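Local coordinates for anti-sigma-I factor RsgI3 (Clostridium thermocellum, PDB 6QE7), which binds pectin strongly through its extracellular PA14 pair and probably senses polysaccharide to control release of the sigma factor SigI3, at residues 74-78 / 79-83; 182-186 / 187-191; 222-226 / 227-231. All blocks are in the same frame, centred on the assembly; numbering follows the deposited sequence.

Contact 1 (74-78 / 79-83); sequences LWVDG and VLLID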
ATOM      1  N   LEU A  74       8.964  -1.835 -16.295  1.00 29.90           N
ATOM      2  CA  LEU A  74      10.298  -2.490 -16.367  1.00 28.45           C
ATOM      3  C   LEU A  74      11.375  -1.453 -16.444  1.00 27.99           C
ATOM      4  O   LEU A  74      11.339  -0.659 -17.409  1.00 24.76           O
ATOM      5  CB  LEU A  74      10.402  -3.393 -17.611  1.00 31.47           C
ATOM      6  CG  LEU A  74      11.687  -4.215 -17.719  1.00 30.41           C
ATOM      7  CD1 LEU A  74      11.888  -5.076 -16.503  1.00 28.41           C
ATOM      8  CD2 LEU A  74      11.677  -5.084 -18.978  1.00 32.90           C
ATOM      9  N   TRP A  75      12.324  -1.542 -15.513  1.00 30.69           N
ATOM     10  CA  TRP A  75      13.593  -0.786 -15.527  1.00 32.30           C
ATOM     11  C   TRP A  75      14.720  -1.754 -15.814  1.00 30.51           C
ATOM     12  O   TRP A  75      14.814  -2.810 -15.114  1.00 32.43           O
ATOM     13  CB  TRP A  75      13.902  -0.012 -14.230  1.00 27.82           C
ATOM     14  CG  TRP A  75      12.931   1.036 -13.841  1.00 31.36           C
ATOM     15  CD1 TRP A  75      13.097   2.369 -13.963  1.00 36.95           C
ATOM     16  CD2 TRP A  75      11.687   0.864 -13.148  1.00 33.16           C
ATOM     17  NE1 TRP A  75      12.010   3.021 -13.467  1.00 32.21           N
ATOM     18  CE2 TRP A  75      11.156   2.138 -12.909  1.00 32.68           C
ATOM     19  CE3 TRP A  75      10.936  -0.242 -12.757  1.00 32.05           C
ATOM     20  CZ2 TRP A  75       9.943   2.362 -12.259  1.00 33.34           C
ATOM     21  CZ3 TRP A  75       9.747  -0.023 -12.100  1.00 33.76           C
ATOM     22  CH2 TRP A  75       9.242   1.258 -11.875  1.00 33.46           C
ATOM     23  N   VAL A  76      15.574  -1.379 -16.760  1.00 31.64           N
ATOM     24  CA  VAL A  76      16.911  -2.018 -16.957  1.00 34.56           C
ATOM     25  C   VAL A  76      17.972  -0.902 -16.937  1.00 32.21           C
ATOM     26  O   VAL A  76      17.795   0.109 -17.604  1.00 31.06           O
ATOM     27  CB  VAL A  76      16.937  -2.834 -18.259  1.00 39.92           C
ATOM     28  CG1 VAL A  76      18.331  -3.425 -18.525  1.00 38.44           C
ATOM     29  CG2 VAL A  76      15.871  -3.909 -18.308  1.00 33.67           C
ATOM     30  N   ASP A  77      18.982  -1.033 -16.101  1.00 33.89           N
ATOM     31  CA  ASP A  77      20.125  -0.078 -16.067  1.00 39.35           C
ATOM     32  C   ASP A  77      19.590   1.281 -15.662  1.00 42.08           C
ATOM     33  O   ASP A  77      20.208   2.284 -16.069  1.00 33.72           O
ATOM     34  CB  ASP A  77      20.816   0.012 -17.433  1.00 40.24           C
ATOM     35  CG  ASP A  77      22.189   0.627 -17.301  1.00 45.18           C
ATOM     36  OD1 ASP A  77      22.790   0.517 -16.165  1.00 42.49           O
ATOM     37  OD2 ASP A  77      22.626   1.213 -18.295  1.00 46.48           O
ATOM     38  N   GLY A  78      18.497   1.265 -14.878  1.00 36.31           N
ATOM     39  CA  GLY A  78      17.870   2.447 -14.306  1.00 33.21           C
ATOM     40  C   GLY A  78      17.081   3.173 -15.351  1.00 29.04           C
ATOM     41  O   GLY A  78      16.503   4.136 -15.018  1.00 30.62           O
ATOM     42  N   VAL A  79      16.957   2.635 -16.557  1.00 27.61           N
ATOM     43  CA  VAL A  79      16.109   3.230 -17.600  1.00 27.08           C
ATOM     44  C   VAL A  79      14.723   2.616 -17.461  1.00 30.28           C
ATOM     45  O   VAL A  79      14.612   1.379 -17.379  1.00 26.58           O
ATOM     46  CB  VAL A  79      16.694   3.023 -19.011  1.00 26.41           C
ATOM     47  CG1 VAL A  79      15.781   3.603 -20.020  1.00 26.13           C
ATOM     48  CG2 VAL A  79      18.118   3.567 -19.135  1.00 30.55           C
ATOM     49  N   LEU A  80      13.694   3.449 -17.443  1.00 25.86           N
ATOM     50  CA  LEU A  80      12.304   2.918 -17.475  1.00 29.51           C
ATOM     51  C   LEU A  80      11.982   2.593 -18.935  1.00 32.10           C
ATOM     52  O   LEU A  80      11.716   3.523 -19.682  1.00 34.25           O
ATOM     53  CB  LEU A  80      11.350   3.956 -16.882  1.00 29.35           C
ATOM     54  CG  LEU A  80       9.862   3.615 -16.910  1.00 33.84           C
ATOM     55  CD1 LEU A  80       9.585   2.363 -16.124  1.00 34.77           C
ATOM     56  CD2 LEU A  80       9.037   4.761 -16.300  1.00 41.01           C
ATOM     57  N   LEU A  81      12.011   1.311 -19.318  1.00 27.36           N
ATOM     58  CA  LEU A  81      11.837   0.885 -20.734  1.00 26.18           C
ATOM     59  C   LEU A  81      10.345   0.718 -21.031  1.00 30.31           C
ATOM     60  O   LEU A  81       9.975   1.080 -22.123  1.00 31.23           O
ATOM     61  CB  LEU A  81      12.546  -0.464 -20.922  1.00 30.23           C
ATOM     62  CG  LEU A  81      14.072  -0.398 -20.886  1.00 31.52           C
ATOM     63  CD1 LEU A  81      14.681  -1.769 -21.079  1.00 35.82           C
ATOM     64  CD2 LEU A  81      14.549   0.593 -21.915  1.00 33.83           C
ATOM     65  N   ILE A  82       9.569   0.121 -20.093  1.00 28.10           N
ATOM     66  CA  ILE A  82       8.120  -0.174 -20.237  1.00 27.98           C
ATOM     67  C   ILE A  82       7.346   0.360 -19.037  1.00 26.83           C
ATOM     68  O   ILE A  82       7.709   0.062 -17.872  1.00 29.15           O
ATOM     69  CB  ILE A  82       7.892  -1.670 -20.442  1.00 29.86           C
ATOM     70  CG1 ILE A  82       8.732  -2.223 -21.581  1.00 32.86           C
ATOM     71  CG2 ILE A  82       6.435  -1.933 -20.718  1.00 28.72           C
ATOM     72  CD1 ILE A  82       8.914  -3.722 -21.484  1.00 33.29           C
ATOM     73  N   ASP A  83       6.339   1.155 -19.365  1.00 29.47           N
ATOM     74  CA  ASP A  83       5.470   1.877 -18.410  1.00 31.43           C
ATOM     75  C   ASP A  83       4.052   1.628 -18.881  1.00 30.41           C
ATOM     76  O   ASP A  83       3.540   2.409 -19.638  1.00 28.28           O
ATOM     77  CB  ASP A  83       5.788   3.366 -18.314  1.00 32.86           C
ATOM     78  CG  ASP A  83       5.111   4.037 -17.125  1.00 36.31           C
ATOM     79  OD1 ASP A  83       4.337   3.387 -16.456  1.00 39.61           O
ATOM     80  OD2 ASP A  83       5.369   5.201 -16.887  1.00 43.57           O
TER

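Contact 2 (182-186 / 187-191); sequences KDFPV and GELKD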
ATOM      1  N   LYS A 182     -13.847  10.534  31.423  1.00 90.88           N
ATOM      2  CA  LYS A 182     -13.296  11.466  32.453  1.00 80.91           C
ATOM      3  C   LYS A 182     -11.837  11.173  32.857  1.00 79.03           C
ATOM      4  O   LYS A 182     -11.232  12.135  33.386  1.00 84.16           O
ATOM      5  CB  LYS A 182     -14.158  11.538  33.723  1.00 94.64           C
ATOM      6  CG  LYS A 182     -14.371  12.958  34.218  1.00100.22           C
ATOM      7  CD  LYS A 182     -15.054  13.834  33.162  1.00103.12           C
ATOM      8  CE  LYS A 182     -14.586  15.274  33.190  1.00112.90           C
ATOM      9  NZ  LYS A 182     -15.211  16.133  32.150  1.00105.94           N
ATOM     10  N   ASP A 183     -11.302   9.939  32.696  1.00 65.66           N
ATOM     11  CA  ASP A 183      -9.861   9.587  32.931  1.00 52.00           C
ATOM     12  C   ASP A 183      -9.087   9.940  31.670  1.00 49.49           C
ATOM     13  O   ASP A 183      -8.914   9.071  30.796  1.00 53.19           O
ATOM     14  CB  ASP A 183      -9.668   8.108  33.274  1.00 54.23           C
ATOM     15  CG  ASP A 183     -10.802   7.583  34.145  1.00 68.39           C
ATOM     16  OD1 ASP A 183     -11.904   7.275  33.591  1.00 71.29           O
ATOM     17  OD2 ASP A 183     -10.596   7.536  35.377  1.00 62.98           O
ATOM     18  N   PHE A 184      -8.680  11.186  31.543  1.00 52.56           N
ATOM     19  CA  PHE A 184      -8.120  11.722  30.276  1.00 41.95           C
ATOM     20  C   PHE A 184      -6.890  10.937  29.880  1.00 36.00           C
ATOM     21  O   PHE A 184      -6.025  10.630  30.675  1.00 38.16           O
ATOM     22  CB  PHE A 184      -7.802  13.215  30.391  1.00 43.78           C
ATOM     23  CG  PHE A 184      -8.997  14.046  30.762  1.00 38.84           C
ATOM     24  CD1 PHE A 184     -10.087  14.103  29.925  1.00 37.49           C
ATOM     25  CD2 PHE A 184      -9.090  14.618  32.018  1.00 39.36           C
ATOM     26  CE1 PHE A 184     -11.209  14.830  30.270  1.00 38.07           C
ATOM     27  CE2 PHE A 184     -10.197  15.359  32.362  1.00 35.38           C
ATOM     28  CZ  PHE A 184     -11.238  15.504  31.476  1.00 41.50           C
ATOM     29  N   PRO A 185      -6.684  10.702  28.575  1.00 37.10           N
ATOM     30  CA  PRO A 185      -5.496   9.995  28.134  1.00 35.86           C
ATOM     31  C   PRO A 185      -4.164  10.736  28.330  1.00 33.54           C
ATOM     32  O   PRO A 185      -3.076  10.157  28.150  1.00 31.07           O
ATOM     33  CB  PRO A 185      -5.809   9.638  26.667  1.00 38.91           C
ATOM     34  CG  PRO A 185      -6.781  10.712  26.246  1.00 41.61           C
ATOM     35  CD  PRO A 185      -7.581  11.078  27.492  1.00 41.58           C
ATOM     36  N   VAL A 186      -4.211  11.998  28.714  1.00 36.94           N
ATOM     37  CA  VAL A 186      -3.009  12.861  28.792  1.00 36.11           C
ATOM     38  C   VAL A 186      -3.072  13.453  30.202  1.00 40.39           C
ATOM     39  O   VAL A 186      -4.162  13.909  30.554  1.00 37.67           O
ATOM     40  CB  VAL A 186      -3.059  13.954  27.704  1.00 38.11           C
ATOM     41  CG1 VAL A 186      -1.813  14.834  27.696  1.00 32.16           C
ATOM     42  CG2 VAL A 186      -3.259  13.349  26.346  1.00 43.72           C
ATOM     43  N   GLY A 187      -1.996  13.373  30.961  1.00 45.23           N
ATOM     44  CA  GLY A 187      -1.914  13.969  32.310  1.00 51.86           C
ATOM     45  C   GLY A 187      -1.522  15.433  32.274  1.00 51.60           C
ATOM     46  O   GLY A 187      -1.151  15.957  31.202  1.00 43.91           O
ATOM     47  N   GLU A 188      -1.596  16.100  33.420  1.00 43.88           N
ATOM     48  CA  GLU A 188      -1.143  17.502  33.587  1.00 39.89           C
ATOM     49  C   GLU A 188      -1.878  18.428  32.606  1.00 36.15           C
ATOM     50  O   GLU A 188      -1.209  19.172  31.885  1.00 34.55           O
ATOM     51  CB  GLU A 188       0.366  17.690  33.345  1.00 41.71           C
ATOM     52  CG  GLU A 188       1.312  16.846  34.199  1.00 44.67           C
ATOM     53  CD  GLU A 188       1.909  15.673  33.434  1.00 64.67           C
ATOM     54  OE1 GLU A 188       1.729  15.624  32.189  1.00 56.85           O
ATOM     55  OE2 GLU A 188       2.564  14.821  34.067  1.00 70.37           O
ATOM     56  N   LEU A 189      -3.194  18.359  32.533  1.00 38.03           N
ATOM     57  CA  LEU A 189      -3.960  19.194  31.580  1.00 41.33           C
ATOM     58  C   LEU A 189      -4.455  20.449  32.276  1.00 42.70           C
ATOM     59  O   LEU A 189      -4.556  20.427  33.477  1.00 45.26           O
ATOM     60  CB  LEU A 189      -5.147  18.392  31.056  1.00 41.43           C
ATOM     61  CG  LEU A 189      -4.755  17.175  30.218  1.00 39.50           C
ATOM     62  CD1 LEU A 189      -5.983  16.351  29.895  1.00 40.40           C
ATOM     63  CD2 LEU A 189      -4.014  17.585  28.946  1.00 31.71           C
ATOM     64  N   LYS A 190      -4.890  21.445  31.521  1.00 40.14           N
ATOM     65  CA  LYS A 190      -5.668  22.563  32.095  1.00 44.71           C
ATOM     66  C   LYS A 190      -7.112  22.399  31.617  1.00 38.15           C
ATOM     67  O   LYS A 190      -7.324  22.250  30.405  1.00 41.76           O
ATOM     68  CB  LYS A 190      -4.994  23.867  31.666  1.00 42.62           C
ATOM     69  CG  LYS A 190      -3.541  24.055  32.096  1.00 44.25           C
ATOM     70  CD  LYS A 190      -2.750  24.776  31.013  1.00 54.14           C
ATOM     71  CE  LYS A 190      -1.448  25.413  31.461  1.00 59.69           C
ATOM     72  NZ  LYS A 190      -0.312  24.500  31.193  1.00 72.32           N
ATOM     73  N   ASP A 191      -8.069  22.342  32.508  1.00 30.85           N
ATOM     74  CA  ASP A 191      -9.515  22.327  32.132  1.00 34.05           C
ATOM     75  C   ASP A 191      -9.887  21.134  31.213  1.00 36.26           C
ATOM     76  O   ASP A 191     -10.878  21.268  30.461  1.00 42.06           O
ATOM     77  CB  ASP A 191      -9.898  23.645  31.456  1.00 40.13           C
ATOM     78  CG  ASP A 191      -9.627  24.899  32.275  1.00 38.84           C
ATOM     79  OD1 ASP A 191     -10.161  24.980  33.409  1.00 43.20           O
ATOM     80  OD2 ASP A 191      -8.870  25.750  31.774  1.00 41.84           O
TER

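Contact 3 (222-226 / 227-231); sequences VWINN and VLIID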
ATOM      1  N   VAL A 222     -11.435  15.013   9.770  1.00 33.32           N
ATOM      2  CA  VAL A 222     -11.030  13.765   9.039  1.00 30.93           C
ATOM      3  C   VAL A 222     -10.659  14.099   7.593  1.00 31.45           C
ATOM      4  O   VAL A 222     -11.454  14.703   6.868  1.00 27.07           O
ATOM      5  CB  VAL A 222     -12.085  12.683   9.053  1.00 28.00           C
ATOM      6  CG1 VAL A 222     -11.570  11.451   8.303  1.00 31.94           C
ATOM      7  CG2 VAL A 222     -12.540  12.332  10.491  1.00 29.08           C
ATOM      8  N   TRP A 223      -9.439  13.752   7.255  1.00 28.18           N
ATOM      9  CA  TRP A 223      -8.944  13.676   5.871  1.00 30.30           C
ATOM     10  C   TRP A 223      -8.767  12.203   5.445  1.00 32.17           C
ATOM     11  O   TRP A 223      -8.203  11.408   6.229  1.00 32.14           O
ATOM     12  CB  TRP A 223      -7.584  14.321   5.818  1.00 33.52           C
ATOM     13  CG  TRP A 223      -7.558  15.795   6.035  1.00 36.99           C
ATOM     14  CD1 TRP A 223      -7.471  16.784   5.098  1.00 40.32           C
ATOM     15  CD2 TRP A 223      -7.494  16.427   7.312  1.00 31.95           C
ATOM     16  NE1 TRP A 223      -7.353  17.994   5.714  1.00 41.73           N
ATOM     17  CE2 TRP A 223      -7.341  17.814   7.075  1.00 39.61           C
ATOM     18  CE3 TRP A 223      -7.482  15.951   8.607  1.00 29.30           C
ATOM     19  CZ2 TRP A 223      -7.224  18.737   8.116  1.00 35.56           C
ATOM     20  CZ3 TRP A 223      -7.406  16.868   9.650  1.00 38.38           C
ATOM     21  CH2 TRP A 223      -7.242  18.230   9.398  1.00 38.43           C
ATOM     22  N   ILE A 224      -9.255  11.870   4.256  1.00 27.34           N
ATOM     23  CA  ILE A 224      -9.026  10.594   3.527  1.00 29.75           C
ATOM     24  C   ILE A 224      -8.477  10.966   2.156  1.00 26.79           C
ATOM     25  O   ILE A 224      -9.043  11.870   1.508  1.00 32.80           O
ATOM     26  CB  ILE A 224     -10.294   9.731   3.417  1.00 30.61           C
ATOM     27  CG1 ILE A 224     -10.923   9.476   4.791  1.00 32.37           C
ATOM     28  CG2 ILE A 224      -9.977   8.389   2.737  1.00 30.76           C
ATOM     29  CD1 ILE A 224     -10.249   8.333   5.559  1.00 35.60           C
ATOM     30  N   ASN A 225      -7.407  10.335   1.771  1.00 28.10           N
ATOM     31  CA  ASN A 225      -6.763  10.613   0.458  1.00 31.71           C
ATOM     32  C   ASN A 225      -6.388  12.098   0.392  1.00 35.16           C
ATOM     33  O   ASN A 225      -6.578  12.694  -0.663  1.00 39.76           O
ATOM     34  CB  ASN A 225      -7.695  10.209  -0.684  1.00 29.05           C
ATOM     35  CG  ASN A 225      -6.970  10.175  -2.021  1.00 36.89           C
ATOM     36  OD1 ASN A 225      -5.785   9.835  -2.115  1.00 29.19           O
ATOM     37  ND2 ASN A 225      -7.711  10.509  -3.063  1.00 33.98           N
ATOM     38  N   ASN A 226      -6.053  12.725   1.532  1.00 38.03           N
ATOM     39  CA  ASN A 226      -5.706  14.175   1.638  1.00 37.64           C
ATOM     40  C   ASN A 226      -6.894  15.051   1.263  1.00 36.82           C
ATOM     41  O   ASN A 226      -6.658  16.160   0.820  1.00 52.67           O
ATOM     42  CB  ASN A 226      -4.504  14.509   0.758  1.00 41.19           C
ATOM     43  CG  ASN A 226      -3.411  13.516   1.087  1.00 47.06           C
ATOM     44  OD1 ASN A 226      -2.936  13.507   2.210  1.00 51.60           O
ATOM     45  ND2 ASN A 226      -3.121  12.589   0.192  1.00 46.52           N
ATOM     46  N   VAL A 227      -8.115  14.541   1.333  1.00 34.00           N
ATOM     47  CA  VAL A 227      -9.346  15.346   1.138  1.00 31.46           C
ATOM     48  C   VAL A 227     -10.016  15.490   2.506  1.00 38.54           C
ATOM     49  O   VAL A 227     -10.256  14.489   3.177  1.00 33.14           O
ATOM     50  CB  VAL A 227     -10.316  14.717   0.140  1.00 32.58           C
ATOM     51  CG1 VAL A 227     -11.640  15.462   0.122  1.00 33.61           C
ATOM     52  CG2 VAL A 227      -9.647  14.637  -1.237  1.00 33.35           C
ATOM     53  N   LEU A 228     -10.309  16.728   2.882  1.00 43.18           N
ATOM     54  CA  LEU A 228     -11.001  17.045   4.143  1.00 39.83           C
ATOM     55  C   LEU A 228     -12.439  16.660   3.945  1.00 39.15           C
ATOM     56  O   LEU A 228     -13.037  17.326   3.211  1.00 39.25           O
ATOM     57  CB  LEU A 228     -10.882  18.543   4.423  1.00 40.97           C
ATOM     58  CG  LEU A 228     -11.598  18.951   5.709  1.00 40.56           C
ATOM     59  CD1 LEU A 228     -10.955  18.237   6.876  1.00 36.26           C
ATOM     60  CD2 LEU A 228     -11.582  20.466   5.904  1.00 47.62           C
ATOM     61  N   ILE A 229     -12.958  15.636   4.604  1.00 38.90           N
ATOM     62  CA  ILE A 229     -14.357  15.199   4.373  1.00 34.67           C
ATOM     63  C   ILE A 229     -15.209  15.389   5.623  1.00 33.50           C
ATOM     64  O   ILE A 229     -16.426  15.187   5.501  1.00 37.35           O
ATOM     65  CB  ILE A 229     -14.362  13.736   3.886  1.00 37.44           C
ATOM     66  CG1 ILE A 229     -13.826  12.772   4.946  1.00 38.13           C
ATOM     67  CG2 ILE A 229     -13.606  13.631   2.578  1.00 35.28           C
ATOM     68  CD1 ILE A 229     -14.287  11.337   4.728  1.00 35.82           C
ATOM     69  N   ILE A 230     -14.599  15.560   6.782  1.00 31.52           N
ATOM     70  CA  ILE A 230     -15.307  15.984   8.028  1.00 35.09           C
ATOM     71  C   ILE A 230     -14.599  17.172   8.660  1.00 34.54           C
ATOM     72  O   ILE A 230     -13.381  17.092   8.802  1.00 31.77           O
ATOM     73  CB  ILE A 230     -15.406  14.807   8.990  1.00 34.49           C
ATOM     74  CG1 ILE A 230     -16.175  13.679   8.320  1.00 32.81           C
ATOM     75  CG2 ILE A 230     -15.984  15.229  10.336  1.00 34.94           C
ATOM     76  CD1 ILE A 230     -16.385  12.438   9.168  1.00 36.08           C
ATOM     77  N   ASP A 231     -15.332  18.228   9.054  1.00 41.30           N
ATOM     78  CA  ASP A 231     -14.724  19.450   9.668  1.00 39.55           C
ATOM     79  C   ASP A 231     -15.695  20.043  10.689  1.00 41.81           C
ATOM     80  O   ASP A 231     -16.482  20.860  10.342  1.00 39.97           O
ATOM     81  CB  ASP A 231     -14.352  20.438   8.571  1.00 46.61           C
ATOM     82  CG  ASP A 231     -13.461  21.599   9.010  1.00 43.74           C
ATOM     83  OD1 ASP A 231     -12.896  21.517  10.110  1.00 48.70           O
ATOM     84  OD2 ASP A 231     -13.289  22.534   8.188  1.00 48.88           O
TER

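Contact 1 (74-78 / 79-83)
W75 turns its CG away from its own carbonyl carbon (chi1 -61°) while L80 sends its CG away from its backbone N (chi1 176°), and the two side chains meet across a β-hairpin of the first PA14 domain. CD1 of L80 comes over one face of the indole as a CH-π contact, 3.7 Å from the centroid of the five-membered ring and displaced toward the rim; K108 makes a cation-π contact with the same tryptophan. The hairpin closes through a type I' turn from V76 to V79, with D77 and G78 at the corner. V76 N bonds V79 O at 3.0 Å, and V79 N returns to V76 O at 2.9 Å. Beyond the W75-L80 pair the register slips by one residue in a classic β-bulge, where L81 and I82 both face L74. On the side away from the indole, CD2 of L74 meets CD1 of I82 at 4.0 Å, and CD1 of L81 reaches CG2 of V76; strand 60-69 covers L74, V76 and I82. Within the bulge, L74 O takes a 2.8 Å bond from L81 N and a weak one of 3.3 Å from I82 N.

Contact 2 (182-186 / 187-191)
V186 and G187 join the two halves of a loop without regular secondary structure, and the chain then doubles back through E188, whose positive phi (58°, psi 50°) brings L189 round to face V186 and F184. The backbones do not pair; side chains make the contact. L189 holds CG anti to its carbonyl carbon (chi1 -65°), and its two methyls part, CD1 toward F184 and the V186 carbonyl, CD2 toward the V186 side chain. CD1 reaches CB of F184 at 3.7 Å, approaching the base of the aromatic ring obliquely, and also lies close to V186 O at 3.1 Å, a tight fit. CD2 meets CG1 of V186 at 3.7 Å, the two side chains crossing at about a right angle. On the ring of F184, K182 O lies over one face, toward the rim. F194 of strand 193-202 touches F184, V186 and L189 alike, so the loop folds onto the sheet of the second PA14 domain through an apolar cluster. R168 NH1 donates to G187 O and forms a salt bridge with OE1 of E188. Between the two segments the contact is thus apolar, while R168 bridges these two nearby oxygens and probably eases their mutual repulsion.

Contact 3 (222-226 / 227-231)
W223 lies across the hairpin from V227 and L228. Its CB sits 3.8 Å from V227 O, the same oxygen that receives a CA-H...O contact from W223 CA at 3.1 Å. Past CG, which faces L228 CA, CD1 comes to 3.6 Å from L228 N. NE1 has both CB and CD1 of L228 at 3.8 Å, CE2 approaches that CD1 most closely, at 3.6 Å, and CZ2 is still 4.0 Å from L228 CD1. The methyl stands over one face of the indole, 17° off the normal of the five-membered ring, in a CH-π contact; K257 adds a cation-π contact to this tryptophan. L228 CD1 also touches V222 O, which accepts two backbone bonds: one from I229 N and a longer one from I230 N. On the other face of the sheet V222 and I230 run alongside each other in the same direction, with their CB atoms 3.9 Å apart. I229 tucks CG1 into the gap flanked by its own N and C (chi1 64°), and from there CD1 reaches CG1 of I224 at 3.8 Å. N225 and N226 form the corner, N226 ND2 bonding D255. This is a two-residue type I' hairpin followed by a classic β-bulge, part of the antiparallel sheet of the second PA14 domain.

In the fold
Contacts 1 and 3 are equivalent hairpins in the two PA14 domains, with the same turn, bulge and Trp-Leu pair. Their centres stand 35 Å apart and their nearest atoms about 19 Å. Each also pairs with a long strand, 105-113 or 254-263, that supplies the lysine facing the tryptophan. Contact 2 belongs to the second domain, with its centre 27 Å from that of contact 3, nearest atoms about 17 Å apart, and 55 Å from the centre of contact 1. The calcium ions are bound by first-domain residues; D69 and D70, in one site, lie at the turn between strand 60-69 and strand 72-76, which leads into contact 1, and Q113 of the same site ends its neighbouring strand.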